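PDB 1SW6: regulatory protein SWI6 from Saccharomyces cerevisiae, which serves as the shared regulatory subunit of the SBF and MBF complexes in cell-cycle-dependent transcription, this chain being its ankyrin-repeat domain. Local coordinates for residues A278-S281 with N282-C286; H207-I210 with T211-M214; K148-K152 with H153-R157; M163-C167 with L168-V172; I195-D198 with S199-T203. All blocks are in the same frame, centred on the assembly; numbering follows the deposited sequence.

Interaction 1 (A278-S281 with N282-C286); sequences AQDS and NGDTC
D280 faces the backbone of N282-D284, and its OD1 is the hub of the tightly packed part of this hairpin. N282 N donates to D280 OD1 at 2.9 Å, and D284 N to the same oxygen at 2.8 Å, the two amides coming from opposite faces of the carboxylate plane. The side chain can fold back over its own turn because CG is tucked between backbone N and carbonyl carbon (chi1 68°). D280 O takes a hydrogen bond from G283 N at 2.8 Å, closing a type I turn from D280 to G283, and D280 N returns one to D284 O. G283 has a positive phi of 87°, at which a CB would be pressed against the preceding carbonyl oxygen. This is the beta-hairpin loop of the ankyrin fold, leading from helix 268-276 into helix 286-293, with T285 as N-cap through its bond to N288. The other oxygen of D280, OD2, forms a salt bridge with R202, while D284 turns its carboxylate to R292 and N313. Toward the exposed side the contact thins. There Q279, exposed, extends beyond CG, its NE2 reaching G283 O at 2.9 Å with the oxygen close to the amide plane, and its CG only brushing T285 CG2 at 3.8 Å. At the open end of the hairpin a water bridges A278 O and C286 N.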
loop_
_atom_site.group_PDB
_atom_site.type_symbol
_atom_site.label_atom_id
_atom_site.label_comp_id
_atom_site.label_asym_id
_atom_site.label_seq_id
_atom_site.Cartn_x
_atom_site.Cartn_y
_atom_site.Cartn_z
ATOM N N ALA A 278 1.528 23.215 16.444
ATOM C CA ALA A 278 0.303 22.513 16.817
ATOM C C ALA A 278 0.626 21.192 17.520
ATOM O O ALA A 278 1.591 20.508 17.170
ATOM C CB ALA A 278 -0.537 22.240 15.573
ATOM N N GLN A 279 -0.193 20.821 18.498
ATOM C CA GLN A 279 0.029 19.583 19.232
ATOM C C GLN A 279 -0.968 18.517 18.834
ATOM O O GLN A 279 -2.150 18.809 18.663
ATOM C CB GLN A 279 -0.079 19.840 20.733
ATOM C CG GLN A 279 1.089 20.617 21.309
ATOM C CD GLN A 279 0.823 21.082 22.726
ATOM O OE1 GLN A 279 0.075 22.030 22.943
ATOM N NE2 GLN A 279 1.424 20.410 23.698
ATOM N N ASP A 280 -0.491 17.284 18.680
ATOM C CA ASP A 280 -1.371 16.185 18.317
ATOM C C ASP A 280 -2.015 15.645 19.589
ATOM O O ASP A 280 -1.935 16.283 20.640
ATOM C CB ASP A 280 -0.596 15.075 17.590
ATOM C CG ASP A 280 0.390 14.345 18.489
ATOM O OD1 ASP A 280 0.547 14.719 19.670
ATOM O OD2 ASP A 280 1.019 13.380 18.003
ATOM N N SER A 281 -2.639 14.472 19.496
ATOM C CA SER A 281 -3.319 13.868 20.644
ATOM C C SER A 281 -2.425 13.489 21.814
ATOM O O SER A 281 -2.904 13.361 22.943
ATOM C CB SER A 281 -4.124 12.647 20.200
ATOM O OG SER A 281 -5.335 13.058 19.591
ATOM N N ASN A 282 -1.136 13.296 21.548
ATOM C CA ASN A 282 -0.190 12.955 22.605
ATOM C C ASN A 282 0.353 14.263 23.163
ATOM O O ASN A 282 1.065 14.281 24.166
ATOM C CB ASN A 282 0.967 12.101 22.061
ATOM C CG ASN A 282 0.487 10.809 21.410
ATOM O OD1 ASN A 282 -0.520 10.236 21.824
ATOM N ND2 ASN A 282 1.218 10.338 20.399
ATOM N N GLY A 283 0.001 15.363 22.503
ATOM C CA GLY A 283 0.470 16.670 22.929
ATOM C C GLY A 283 1.820 16.999 22.316
ATOM O O GLY A 283 2.492 17.935 22.752
ATOM N N ASP A 284 2.215 16.224 21.309
ATOM C CA ASP A 284 3.490 16.418 20.618
ATOM C C ASP A 284 3.391 17.381 19.448
ATOM O O ASP A 284 2.425 17.340 18.674
ATOM C CB ASP A 284 4.024 15.109 20.021
ATOM C CG ASP A 284 4.565 14.154 21.062
ATOM O OD1 ASP A 284 5.236 14.621 22.007
ATOM O OD2 ASP A 284 4.340 12.929 20.911
ATOM N N THR A 285 4.403 18.229 19.314
ATOM C CA THR A 285 4.473 19.132 18.185
ATOM C C THR A 285 5.311 18.316 17.195
ATOM O O THR A 285 5.937 17.329 17.591
ATOM C CB THR A 285 5.227 20.406 18.535
ATOM O OG1 THR A 285 6.510 20.064 19.056
ATOM C CG2 THR A 285 4.455 21.221 19.549
ATOM N N CYS A 286 5.334 18.696 15.921
ATOM C CA CYS A 286 6.134 17.925 14.986
ATOM C C CYS A 286 7.596 17.992 15.433
ATOM O O CYS A 286 8.360 17.040 15.268
ATOM C CB CYS A 286 5.944 18.428 13.544
ATOM S SG CYS A 286 6.415 20.137 13.161
HETATM O O HOH W 1 3.561 20.842 15.325
#

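Interaction 2 (H207-I210 with T211-M214); sequences HIII and TSGM
T211 and S212 fold their hydroxyls back toward the carbonyls of H207 and I209 in the last turns of helix 204-212, the first helix after the hairpin loop in the third ankyrin repeat. The backbone bonds are those of an alpha-helix: T211 N donates to H207 O and S212 N to I208 O, both at 2.9 Å. Beyond them the pattern weakens, for G213 N has only long, weak bonds, shared between I209 O and I210 O, and its modelled position is less certain.

The side-chain hydroxyls also turn to backbone carbonyls. S212 OG, held between its own backbone N and carbonyl carbon (chi1 73°), comes to 2.5 Å from I209 O, a separation so short that the exact geometry is doubtful. T211 OG1 sits 3.1 Å from H207 O but also reaches V172 O of helix 167-173, so the destination of its single proton is not settled. The H207 ring is hydrogen-bonded through NE2 to D198.

Apolar contact across the segments is slight. I210 and M214 run side by side in the same direction, the methionine bent at chi2, which brings its methyl back beside the helix. C217 of the second subunit packs on T211 and M214. The M214 CE methyl lies 4.2 Å from I210 CG2 and 3.9 Å from I210 O.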
loop_
_atom_site.group_PDB
_atom_site.type_symbol
_atom_site.label_atom_id
_atom_site.label_comp_id
_atom_site.label_asym_id
_atom_site.label_seq_id
_atom_site.Cartn_x
_atom_site.Cartn_y
_atom_site.Cartn_z
ATOM N N HIS A 207 2.961 14.550 9.850
ATOM C CA HIS A 207 3.203 13.440 8.943
ATOM C C HIS A 207 4.517 13.566 8.189
ATOM O O HIS A 207 5.196 12.560 7.973
ATOM C CB HIS A 207 2.027 13.288 7.963
ATOM C CG HIS A 207 0.778 12.759 8.600
ATOM N ND1 HIS A 207 0.656 11.454 9.034
ATOM C CD2 HIS A 207 -0.396 13.364 8.904
ATOM C CE1 HIS A 207 -0.536 11.282 9.578
ATOM N NE2 HIS A 207 -1.194 12.425 9.511
ATOM N N ILE A 208 4.889 14.784 7.794
ATOM C CA ILE A 208 6.145 14.989 7.074
ATOM C C ILE A 208 7.275 14.505 7.982
ATOM O O ILE A 208 8.126 13.707 7.581
ATOM C CB ILE A 208 6.374 16.483 6.723
ATOM C CG1 ILE A 208 5.355 16.938 5.667
ATOM C CG2 ILE A 208 7.807 16.687 6.233
ATOM C CD1 ILE A 208 5.558 18.344 5.170
ATOM N N ILE A 209 7.263 14.986 9.218
ATOM C CA ILE A 209 8.266 14.592 10.183
ATOM C C ILE A 209 8.228 13.092 10.460
ATOM O O ILE A 209 9.273 12.458 10.511
ATOM C CB ILE A 209 8.091 15.387 11.486
ATOM C CG1 ILE A 209 8.926 16.671 11.412
ATOM C CG2 ILE A 209 8.503 14.550 12.682
ATOM C CD1 ILE A 209 8.561 17.596 10.275
ATOM N N ILE A 210 7.038 12.517 10.637
ATOM C CA ILE A 210 6.959 11.077 10.890
ATOM C C ILE A 210 7.665 10.335 9.758
ATOM O O ILE A 210 8.363 9.344 9.979
ATOM C CB ILE A 210 5.501 10.561 10.947
ATOM C CG1 ILE A 210 4.787 11.094 12.186
ATOM C CG2 ILE A 210 5.495 9.040 10.957
ATOM C CD1 ILE A 210 5.401 10.668 13.479
ATOM N N THR A 211 7.483 10.831 8.541
ATOM C CA THR A 211 8.093 10.216 7.370
ATOM C C THR A 211 9.603 10.369 7.369
ATOM O O THR A 211 10.330 9.445 6.996
ATOM C CB THR A 211 7.535 10.823 6.067
ATOM O OG1 THR A 211 6.174 10.420 5.898
ATOM C CG2 THR A 211 8.331 10.359 4.878
ATOM N N SER A 212 10.074 11.540 7.774
ATOM C CA SER A 212 11.508 11.804 7.805
ATOM C C SER A 212 12.266 10.733 8.599
ATOM O O SER A 212 13.468 10.551 8.415
ATOM C CB SER A 212 11.782 13.172 8.432
ATOM O OG SER A 212 11.554 13.128 9.830
ATOM N N GLY A 213 11.561 10.036 9.481
ATOM C CA GLY A 213 12.196 9.010 10.290
ATOM C C GLY A 213 12.344 7.658 9.608
ATOM O O GLY A 213 13.166 6.838 10.025
ATOM N N MET A 214 11.548 7.429 8.566
ATOM C CA MET A 214 11.572 6.172 7.818
ATOM C C MET A 214 12.797 6.094 6.923
ATOM O O MET A 214 13.148 7.058 6.245
ATOM C CB MET A 214 10.313 6.039 6.952
ATOM C CG MET A 214 9.014 6.069 7.735
ATOM S SD MET A 214 9.023 4.910 9.123
ATOM C CE MET A 214 7.558 5.494 10.063
#

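Interaction 3 (K148-K152 with H153-R157); sequences KHLVK and HGSNR
L150 O is gripped from several directions where helix 144-152 ends: S155 N gives it a good hydrogen bond at 2.9 Å, H153 N a weak one, and S155 OG comes within 3.0 Å in a further weak bond whose proton may go to another acceptor. Together with G154 N to V151 O, also 2.9 Å, the S155 bond makes a Schellman motif, with G154 as the C-prime residue at phi 111°. It closes the second helix of the first ankyrin repeat and turns the chain toward the next one. A side chain on G154 would be jammed against the carbonyl oxygen of H153.

S155 points its side chain back at the helix, where OG rests 3.3 Å from L150 CB. H153, the first residue to leave helical angles, has CG beside its backbone N (chi1 -76°), and its ring lies edge-on to the last turn: H149 O approaches in the ring plane, 2.9 Å from H153 CD2. F105 stacks on H149 and also meets the H153 ring at a slant. R157, bent at chi3, lays its aliphatic part across V151 at about a right angle, while its guanidinium is held by D33, F30 and Y189. R157 CD is 3.9 Å from both V151 methyls, CG1 and CG2.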
loop_
_atom_site.group_PDB
_atom_site.type_symbol
_atom_site.label_atom_id
_atom_site.label_comp_id
_atom_site.label_asym_id
_atom_site.label_seq_id
_atom_site.Cartn_x
_atom_site.Cartn_y
_atom_site.Cartn_z
ATOM N N LYS A 148 -5.618 16.414 -10.879
ATOM C CA LYS A 148 -6.241 17.641 -11.347
ATOM C C LYS A 148 -7.574 17.366 -12.045
ATOM O O LYS A 148 -8.561 18.071 -11.823
ATOM C CB LYS A 148 -5.271 18.369 -12.269
ATOM C CG LYS A 148 -4.092 18.932 -11.509
ATOM C CD LYS A 148 -2.833 19.033 -12.358
ATOM C CE LYS A 148 -2.994 19.958 -13.540
ATOM N NZ LYS A 148 -1.667 20.180 -14.201
ATOM N N HIS A 149 -7.604 16.331 -12.875
ATOM C CA HIS A 149 -8.825 15.951 -13.569
ATOM C C HIS A 149 -9.903 15.515 -12.580
ATOM O O HIS A 149 -11.066 15.872 -12.732
ATOM C CB HIS A 149 -8.537 14.812 -14.545
ATOM C CG HIS A 149 -7.996 15.270 -15.861
ATOM N ND1 HIS A 149 -6.879 14.709 -16.444
ATOM C CD2 HIS A 149 -8.439 16.213 -16.724
ATOM C CE1 HIS A 149 -6.660 15.287 -17.612
ATOM N NE2 HIS A 149 -7.591 16.203 -17.806
ATOM N N LEU A 150 -9.526 14.743 -11.563
ATOM C CA LEU A 150 -10.512 14.292 -10.581
ATOM C C LEU A 150 -11.053 15.448 -9.753
ATOM O O LEU A 150 -12.236 15.467 -9.400
ATOM C CB LEU A 150 -9.924 13.231 -9.644
ATOM C CG LEU A 150 -9.605 11.851 -10.233
ATOM C CD1 LEU A 150 -9.286 10.898 -9.102
ATOM C CD2 LEU A 150 -10.779 11.328 -11.024
ATOM N N VAL A 151 -10.190 16.407 -9.429
ATOM C CA VAL A 151 -10.637 17.553 -8.654
ATOM C C VAL A 151 -11.634 18.331 -9.508
ATOM O O VAL A 151 -12.755 18.587 -9.090
ATOM C CB VAL A 151 -9.454 18.468 -8.269
ATOM C CG1 VAL A 151 -9.973 19.770 -7.683
ATOM C CG2 VAL A 151 -8.556 17.747 -7.270
ATOM N N LYS A 152 -11.219 18.695 -10.712
ATOM C CA LYS A 152 -12.083 19.432 -11.620
ATOM C C LYS A 152 -13.429 18.745 -11.832
ATOM O O LYS A 152 -14.427 19.403 -12.126
ATOM C CB LYS A 152 -11.392 19.606 -12.975
ATOM C CG LYS A 152 -12.326 20.058 -14.081
ATOM C CD LYS A 152 -11.578 20.324 -15.377
ATOM C CE LYS A 152 -12.518 20.899 -16.431
ATOM N NZ LYS A 152 -11.773 21.409 -17.616
ATOM N N HIS A 153 -13.464 17.425 -11.689
ATOM C CA HIS A 153 -14.702 16.692 -11.893
ATOM C C HIS A 153 -15.522 16.371 -10.652
ATOM O O HIS A 153 -16.426 15.537 -10.707
ATOM C CB HIS A 153 -14.417 15.423 -12.694
ATOM C CG HIS A 153 -14.204 15.686 -14.151
ATOM N ND1 HIS A 153 -15.223 15.606 -15.075
ATOM C CD2 HIS A 153 -13.112 16.111 -14.831
ATOM C CE1 HIS A 153 -14.768 15.970 -16.262
ATOM N NE2 HIS A 153 -13.490 16.283 -16.141
ATOM N N GLY A 154 -15.214 17.026 -9.534
ATOM C CA GLY A 154 -15.998 16.804 -8.329
ATOM C C GLY A 154 -15.394 16.084 -7.143
ATOM O O GLY A 154 -15.987 16.095 -6.066
ATOM N N SER A 155 -14.242 15.448 -7.313
ATOM C CA SER A 155 -13.640 14.748 -6.191
ATOM C C SER A 155 -13.462 15.691 -5.004
ATOM O O SER A 155 -12.839 16.750 -5.125
ATOM C CB SER A 155 -12.290 14.158 -6.593
ATOM O OG SER A 155 -12.456 13.126 -7.545
ATOM N N ASN A 156 -14.018 15.295 -3.864
ATOM C CA ASN A 156 -13.931 16.077 -2.637
ATOM C C ASN A 156 -12.546 15.849 -2.038
ATOM O O ASN A 156 -12.164 14.716 -1.723
ATOM C CB ASN A 156 -15.007 15.617 -1.656
ATOM C CG ASN A 156 -15.102 16.500 -0.432
ATOM O OD1 ASN A 156 -14.090 16.857 0.176
ATOM N ND2 ASN A 156 -16.332 16.848 -0.049
ATOM N N ARG A 157 -11.795 16.928 -1.876
ATOM C CA ARG A 157 -10.442 16.839 -1.352
ATOM C C ARG A 157 -10.362 16.780 0.166
ATOM O O ARG A 157 -9.296 16.537 0.725
ATOM C CB ARG A 157 -9.640 18.035 -1.862
ATOM C CG ARG A 157 -9.625 18.135 -3.377
ATOM C CD ARG A 157 -9.215 19.518 -3.846
ATOM N NE ARG A 157 -10.190 20.534 -3.453
ATOM C CZ ARG A 157 -10.142 21.802 -3.843
ATOM N NH1 ARG A 157 -9.161 22.215 -4.640
ATOM N NH2 ARG A 157 -11.078 22.657 -3.444
#

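Interaction 4 (M163-C167 with L168-V172); sequences MGESC and LVKAV
K170 reaches back from the first turn of helix 167-173 to E165, just ahead of the S166 N-cap that starts this first helix of the second ankyrin repeat. Its CB lies 3.2 Å from C167 O, and CG, turned beside the backbone N (chi1 -63°), stays 3.8 Å from that oxygen. A bend at chi2 then sends the chain out alongside the loop. Near the end CE passes 3.7 Å from E165 OE1, and NZ closes on the same oxygen at 2.7 Å, meeting it nearly head-on in line with the C-O bond to make a salt bridge. The two side chains cross at about a right angle. E165 OE1 is also paired with K173, so two lysines share one carboxylate oxygen, which would probably favour its charged form. A methionine in place of K170 would probably leave E165 with K173 as its remaining lysine partner and weaken the tie between loop and helix.

V169 likewise crosses E165 at about a right angle, its CG1 3.9 Å from E165 CG, and H207 of helix 204-212 touches both residues. The cap itself is weak: V169 N turns to both the carbonyl and the hydroxyl of S166, without a short bond to either. S166 OG sits 3.2 Å from V169 CG2.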
loop_
_atom_site.group_PDB
_atom_site.type_symbol
_atom_site.label_atom_id
_atom_site.label_comp_id
_atom_site.label_asym_id
_atom_site.label_seq_id
_atom_site.Cartn_x
_atom_site.Cartn_y
_atom_site.Cartn_z
ATOM N N MET A 163 -8.347 6.565 9.010
ATOM C CA MET A 163 -7.485 7.135 10.036
ATOM C C MET A 163 -7.680 8.651 10.059
ATOM O O MET A 163 -7.093 9.349 10.880
ATOM C CB MET A 163 -6.025 6.814 9.725
ATOM C CG MET A 163 -5.677 5.352 9.864
ATOM S SD MET A 163 -5.729 4.905 11.600
ATOM C CE MET A 163 -4.062 5.475 12.128
ATOM N N GLY A 164 -8.506 9.151 9.145
ATOM C CA GLY A 164 -8.749 10.581 9.067
ATOM C C GLY A 164 -7.649 11.270 8.273
ATOM O O GLY A 164 -7.509 12.496 8.290
ATOM N N GLU A 165 -6.853 10.469 7.575
ATOM C CA GLU A 165 -5.773 11.001 6.764
ATOM C C GLU A 165 -6.291 11.466 5.412
ATOM O O GLU A 165 -7.000 10.734 4.721
ATOM C CB GLU A 165 -4.680 9.941 6.612
ATOM C CG GLU A 165 -3.883 9.800 7.898
ATOM C CD GLU A 165 -2.846 8.692 7.873
ATOM O OE1 GLU A 165 -2.478 8.208 6.769
ATOM O OE2 GLU A 165 -2.387 8.321 8.980
ATOM N N SER A 166 -5.953 12.699 5.052
ATOM C CA SER A 166 -6.388 13.288 3.780
ATOM C C SER A 166 -5.528 12.792 2.627
ATOM O O SER A 166 -4.544 12.097 2.842
ATOM C CB SER A 166 -6.281 14.808 3.846
ATOM O OG SER A 166 -4.918 15.185 3.936
ATOM N N CYS A 167 -5.895 13.160 1.405
ATOM C CA CYS A 167 -5.125 12.740 0.244
ATOM C C CYS A 167 -3.768 13.425 0.209
ATOM O O CYS A 167 -2.787 12.835 -0.230
ATOM C CB CYS A 167 -5.892 13.009 -1.064
ATOM S SG CYS A 167 -6.411 14.713 -1.326
ATOM N N LEU A 168 -3.698 14.667 0.675
ATOM C CA LEU A 168 -2.423 15.372 0.690
ATOM C C LEU A 168 -1.476 14.673 1.672
ATOM O O LEU A 168 -0.268 14.647 1.464
ATOM C CB LEU A 168 -2.617 16.840 1.078
ATOM C CG LEU A 168 -1.307 17.630 1.160
ATOM C CD1 LEU A 168 -0.692 17.732 -0.225
ATOM C CD2 LEU A 168 -1.567 19.026 1.745
ATOM N N VAL A 169 -2.030 14.101 2.740
ATOM C CA VAL A 169 -1.218 13.375 3.719
ATOM C C VAL A 169 -0.505 12.195 3.023
ATOM O O VAL A 169 0.612 11.836 3.378
ATOM C CB VAL A 169 -2.106 12.868 4.900
ATOM C CG1 VAL A 169 -1.335 11.863 5.782
ATOM C CG2 VAL A 169 -2.541 14.064 5.752
ATOM N N LYS A 170 -1.150 11.608 2.017
ATOM C CA LYS A 170 -0.552 10.496 1.279
ATOM C C LYS A 170 0.664 10.978 0.505
ATOM O O LYS A 170 1.649 10.251 0.355
ATOM C CB LYS A 170 -1.575 9.883 0.316
ATOM C CG LYS A 170 -2.774 9.289 1.041
ATOM C CD LYS A 170 -2.296 8.361 2.154
ATOM C CE LYS A 170 -3.387 8.097 3.166
ATOM N NZ LYS A 170 -2.872 7.270 4.284
ATOM N N ALA A 171 0.599 12.219 0.032
ATOM C CA ALA A 171 1.710 12.805 -0.704
ATOM C C ALA A 171 2.950 12.867 0.170
ATOM O O ALA A 171 4.069 12.666 -0.315
ATOM C CB ALA A 171 1.351 14.215 -1.178
ATOM N N VAL A 172 2.780 13.148 1.456
ATOM C CA VAL A 172 3.968 13.244 2.299
ATOM C C VAL A 172 4.371 11.963 3.016
ATOM O O VAL A 172 5.382 11.941 3.715
ATOM C CB VAL A 172 3.851 14.402 3.320
ATOM C CG1 VAL A 172 3.713 15.729 2.559
ATOM C CG2 VAL A 172 2.665 14.182 4.247
#

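Interaction 5 (I195-D198 with S199-T203); sequences ILED and SMNRT
D198 and N201 are the ends of a type I turn closed by N201 N to D198 O at 2.8 Å, and behind it D198 N pairs with R202 O, so the chain doubles back from strand 196-197 toward helix 204-212. The turn is the tip of an ankyrin-repeat hairpin. D198 fills it from within: its CG stands between backbone N and carbonyl carbon (chi1 64°), which swings OD2 under the turn. M200 N and R202 N each donate a hydrogen bond of 2.8 Å to D198 OD2 and reach it from opposite faces of the carboxylate, well off its plane. OD1 is taken by H207, so both carboxylate oxygens have partners. With an alanine in place of D198, the amides of M200 and R202 would probably lose their common acceptor and H207 its partner.

R202 starts across the carboxylate, CB 3.3 Å from D198 OD2, then runs out straight to its salt bridge with D280. M200 CE rests 4.0 Å above the guanidinium plane, over its centre. E197 and N201 lie side by side, pointing the same way; E197 OE1 and N201 OD1, both acceptors, stand 3.3 Å apart, and K47 nearby makes weak contacts with each. The lysine probably eases this meeting of oxygens, while the two amides on D198 OD2 are likely to stabilise a negative charge there.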
loop_
_atom_site.group_PDB
_atom_site.type_symbol
_atom_site.label_atom_id
_atom_site.label_comp_id
_atom_site.label_asym_id
_atom_site.label_seq_id
_atom_site.Cartn_x
_atom_site.Cartn_y
_atom_site.Cartn_z
ATOM N N ILE A 195 -5.299 22.503 6.010
ATOM C CA ILE A 195 -5.939 22.866 7.272
ATOM C C ILE A 195 -6.568 21.681 7.997
ATOM O O ILE A 195 -7.161 21.844 9.063
ATOM C CB ILE A 195 -7.024 23.942 7.068
ATOM C CG1 ILE A 195 -8.254 23.330 6.396
ATOM C CG2 ILE A 195 -6.455 25.093 6.242
ATOM C CD1 ILE A 195 -9.462 24.235 6.421
ATOM N N LEU A 196 -6.409 20.486 7.437
ATOM C CA LEU A 196 -6.982 19.279 8.020
ATOM C C LEU A 196 -6.075 18.502 8.992
ATOM O O LEU A 196 -4.873 18.361 8.763
ATOM C CB LEU A 196 -7.416 18.333 6.892
ATOM C CG LEU A 196 -8.317 18.903 5.794
ATOM C CD1 LEU A 196 -8.564 17.845 4.703
ATOM C CD2 LEU A 196 -9.631 19.348 6.421
ATOM N N GLU A 197 -6.668 17.994 10.074
ATOM C CA GLU A 197 -5.955 17.170 11.054
ATOM C C GLU A 197 -6.655 15.810 11.041
ATOM O O GLU A 197 -7.854 15.733 10.787
ATOM C CB GLU A 197 -6.030 17.772 12.465
ATOM C CG GLU A 197 -7.436 17.919 13.027
ATOM C CD GLU A 197 -7.447 18.529 14.422
ATOM O OE1 GLU A 197 -8.538 18.649 15.020
ATOM O OE2 GLU A 197 -6.363 18.889 14.926
ATOM N N ASP A 198 -5.915 14.738 11.302
ATOM C CA ASP A 198 -6.510 13.408 11.288
ATOM C C ASP A 198 -7.065 12.992 12.654
ATOM O O ASP A 198 -7.171 13.812 13.572
ATOM C CB ASP A 198 -5.483 12.387 10.775
ATOM C CG ASP A 198 -4.274 12.258 11.677
ATOM O OD1 ASP A 198 -3.279 11.640 11.238
ATOM O OD2 ASP A 198 -4.315 12.747 12.828
ATOM N N SER A 199 -7.426 11.719 12.785
ATOM C CA SER A 199 -7.988 11.211 14.029
ATOM C C SER A 199 -7.041 11.300 15.223
ATOM O O SER A 199 -7.449 11.075 16.361
ATOM C CB SER A 199 -8.448 9.769 13.830
ATOM O OG SER A 199 -9.456 9.720 12.836
ATOM N N MET A 200 -5.783 11.629 14.957
ATOM C CA MET A 200 -4.765 11.767 15.999
ATOM C C MET A 200 -4.431 13.255 16.148
ATOM O O MET A 200 -3.436 13.624 16.776
ATOM C CB MET A 200 -3.502 11.012 15.585
ATOM C CG MET A 200 -3.648 9.505 15.549
ATOM S SD MET A 200 -3.682 8.815 17.224
ATOM C CE MET A 200 -1.932 8.928 17.646
ATOM N N ASN A 201 -5.275 14.097 15.560
ATOM C CA ASN A 201 -5.068 15.542 15.557
ATOM C C ASN A 201 -3.686 15.859 14.988
ATOM O O ASN A 201 -3.038 16.820 15.393
ATOM C CB ASN A 201 -5.206 16.138 16.961
ATOM C CG ASN A 201 -6.603 15.981 17.526
ATOM O OD1 ASN A 201 -7.596 16.103 16.809
ATOM N ND2 ASN A 201 -6.688 15.722 18.819
ATOM N N ARG A 202 -3.235 15.033 14.050
ATOM C CA ARG A 202 -1.943 15.250 13.418
ATOM C C ARG A 202 -2.119 16.019 12.119
ATOM O O ARG A 202 -2.961 15.676 11.279
ATOM C CB ARG A 202 -1.241 13.918 13.168
ATOM C CG ARG A 202 -0.576 13.396 14.421
ATOM C CD ARG A 202 -0.080 11.972 14.273
ATOM N NE ARG A 202 0.712 11.584 15.437
ATOM C CZ ARG A 202 1.241 10.380 15.610
ATOM N NH1 ARG A 202 1.055 9.438 14.690
ATOM N NH2 ARG A 202 1.967 10.122 16.699
ATOM N N THR A 203 -1.326 17.072 11.967
ATOM C CA THR A 203 -1.382 17.918 10.780
ATOM C C THR A 203 -0.459 17.372 9.701
ATOM O O THR A 203 0.196 16.338 9.893
ATOM C CB THR A 203 -0.929 19.335 11.123
ATOM O OG1 THR A 203 0.498 19.350 11.296
ATOM C CG2 THR A 203 -1.592 19.781 12.434
HETATM O O HOH W 2 -3.600 16.029 8.277
#

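The five contacts run along the ankyrin stack in the chain order 3, 4, 5, 2, 1. Interactions 1 and 5 are neighbouring hairpin tips built on the same aspartate-filled type I turn, their centres 10 Å apart; D280 OD2 joins R202 NE at 3.1 Å. Interaction 5 also meets the loop of interaction 4 through S199 N and M163 O, 3.1 Å apart. Interaction 2, on helix 204-212, connects to interactions 5 and 4: H207 NE2 lies 2.8 Å from D198 OD1, and T211 OG1 2.8 Å from V172 O. Interaction 3 stands at the far side, its centre 31 Å from that of interaction 1, and only brushes interactions 4 and 5 through R157 O.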